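Local coordinates for protein uracil-DNA glycosylase (Sulfolobus tokodaii str. 7, PDB 4ZBZ) that belongs to the uracil-DNA glycosylase superfamily, a family of alpha/beta proteins in which helices pack around a central, largely parallel beta-sheet, at residues Gly57-Leu62 with Tyr163-Ala168. Numbering follows the deposited sequence.
Sequences GAAGKL and YHPAAA
Ala59 points its methyl toward the turn His164-Ala167: CB lies 3.6 Å from Ala166 N and 3.7 Å from Ala166 CB. The CA atoms of Ala59 and Ala166 are 4.5 Å apart. That methyl also reaches the imidazole rim, near its plane, with Ala59 CB 4.1 Å from His164 CE1. The ring is held partly from within its own segment. With CG anti to the backbone N (chi1 -172°), ND1 accepts the amide of Ala166 in a nearly straight bond (N to ND1 3.0 Å, 163° at the hydrogen). The Ala166 nitrogen lies 16° out of the imidazole plane, while Pro165 CD lies above one face, offset toward its rim. Pro165 turns its CB onto the carbonyl of Ala59, 3.6 Å from O. Leu62 rests CD2 against both Pro165 O (3.6 Å) and Ala168 CB (3.9 Å). No hydrogen bond crosses the interface; van der Waals contact joins it. Phe55 meets the His164 ring, and the backbone N of His164 hydrogen-bonds a MES, probably from the crystallisation liquor. Thus the start of helix 58-71, with Gly57 as N-cap, packs on a sheet-to-helix loop of the superfamily's alpha/beta fold, between strand 155-162 and helix 172-190, whose Arg175 touches Leu62 and Ala168.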
loop_
_atom_site.group_PDB
_atom_site.type_symbol
_atom_site.label_atom_id
_atom_site.label_comp_id
_atom_site.label_asym_id
_atom_site.label_seq_id
_atom_site.Cartn_x
_atom_site.Cartn_y
_atom_site.Cartn_z
ATOM N N GLY A 57 -12.642 4.269 -2.800
ATOM C CA GLY A 57 -13.962 3.747 -2.484
ATOM C C GLY A 57 -14.327 4.053 -1.041
ATOM O O GLY A 57 -13.716 4.928 -0.411
ATOM N N ALA A 58 -15.308 3.321 -0.509
ATOM C CA ALA A 58 -15.678 3.456 0.894
ATOM C C ALA A 58 -14.480 3.147 1.792
ATOM O O ALA A 58 -14.253 3.822 2.795
ATOM C CB ALA A 58 -16.856 2.534 1.235
ATOM N N ALA A 59 -13.703 2.138 1.411
ATOM C CA ALA A 59 -12.542 1.747 2.187
ATOM C C ALA A 59 -11.517 2.882 2.155
ATOM O O ALA A 59 -10.920 3.225 3.171
ATOM C CB ALA A 59 -11.941 0.459 1.644
ATOM N N GLY A 60 -11.343 3.481 0.979
ATOM C CA GLY A 60 -10.426 4.603 0.811
ATOM C C GLY A 60 -10.851 5.839 1.592
ATOM O O GLY A 60 -10.016 6.590 2.106
ATOM N N LYS A 61 -12.152 6.076 1.670
ATOM C CA LYS A 61 -12.642 7.218 2.424
ATOM C C LYS A 61 -12.331 7.022 3.899
ATOM O O LYS A 61 -11.915 7.958 4.582
ATOM C CB LYS A 61 -14.134 7.424 2.186
ATOM C CG LYS A 61 -14.423 7.915 0.767
ATOM C CD LYS A 61 -15.908 8.110 0.503
ATOM C CE LYS A 61 -16.151 8.740 -0.873
ATOM N NZ LYS A 61 -15.644 7.887 -1.985
ATOM N N LEU A 62 -12.485 5.800 4.393
ATOM C CA LEU A 62 -12.075 5.513 5.775
ATOM C C LEU A 62 -10.574 5.730 5.978
ATOM O O LEU A 62 -10.157 6.341 6.971
ATOM C CB LEU A 62 -12.457 4.094 6.168
ATOM C CG LEU A 62 -12.000 3.607 7.544
ATOM C CD1 LEU A 62 -12.510 4.533 8.644
ATOM C CD2 LEU A 62 -12.534 2.203 7.740
ATOM N N TYR A 163 -4.532 -4.205 9.255
ATOM C CA TYR A 163 -5.618 -4.671 8.413
ATOM C C TYR A 163 -5.895 -3.725 7.251
ATOM O O TYR A 163 -5.570 -2.543 7.302
ATOM C CB TYR A 163 -6.881 -4.852 9.246
ATOM C CG TYR A 163 -6.741 -5.930 10.301
ATOM C CD1 TYR A 163 -7.106 -5.690 11.618
ATOM C CD2 TYR A 163 -6.240 -7.186 9.979
ATOM C CE1 TYR A 163 -6.993 -6.667 12.582
ATOM C CE2 TYR A 163 -6.120 -8.176 10.938
ATOM C CZ TYR A 163 -6.494 -7.906 12.243
ATOM O OH TYR A 163 -6.380 -8.871 13.205
ATOM N N HIS A 164 -6.506 -4.248 6.195
ATOM C CA HIS A 164 -6.959 -3.381 5.100
ATOM C C HIS A 164 -8.201 -2.643 5.585
ATOM O O HIS A 164 -9.055 -3.247 6.248
ATOM C CB HIS A 164 -7.257 -4.209 3.851
ATOM C CG HIS A 164 -7.547 -3.393 2.631
ATOM N ND1 HIS A 164 -8.756 -2.760 2.429
ATOM C CD2 HIS A 164 -6.786 -3.115 1.542
ATOM C CE1 HIS A 164 -8.732 -2.138 1.263
ATOM N NE2 HIS A 164 -7.547 -2.335 0.706
ATOM N N PRO A 165 -8.333 -1.349 5.251
ATOM C CA PRO A 165 -9.465 -0.581 5.785
ATOM C C PRO A 165 -10.827 -1.114 5.364
ATOM O O PRO A 165 -11.797 -0.861 6.067
ATOM C CB PRO A 165 -9.243 0.829 5.212
ATOM C CG PRO A 165 -8.246 0.667 4.114
ATOM C CD PRO A 165 -7.379 -0.490 4.528
ATOM N N ALA A 166 -10.902 -1.841 4.257
ATOM C CA ALA A 166 -12.178 -2.436 3.858
ATOM C C ALA A 166 -12.653 -3.416 4.925
ATOM O O ALA A 166 -13.849 -3.563 5.173
ATOM C CB ALA A 166 -12.054 -3.135 2.485
ATOM N N ALA A 167 -11.711 -4.063 5.593
ATOM C CA ALA A 167 -12.089 -5.012 6.624
ATOM C C ALA A 167 -12.732 -4.287 7.792
ATOM O O ALA A 167 -13.492 -4.873 8.550
ATOM C CB ALA A 167 -10.877 -5.817 7.090
ATOM N N ALA A 168 -12.422 -3.003 7.948
ATOM C CA ALA A 168 -12.924 -2.255 9.096
ATOM C C ALA A 168 -14.286 -1.592 8.853
ATOM O O ALA A 168 -14.877 -1.026 9.778
ATOM C CB ALA A 168 -11.904 -1.207 9.510
#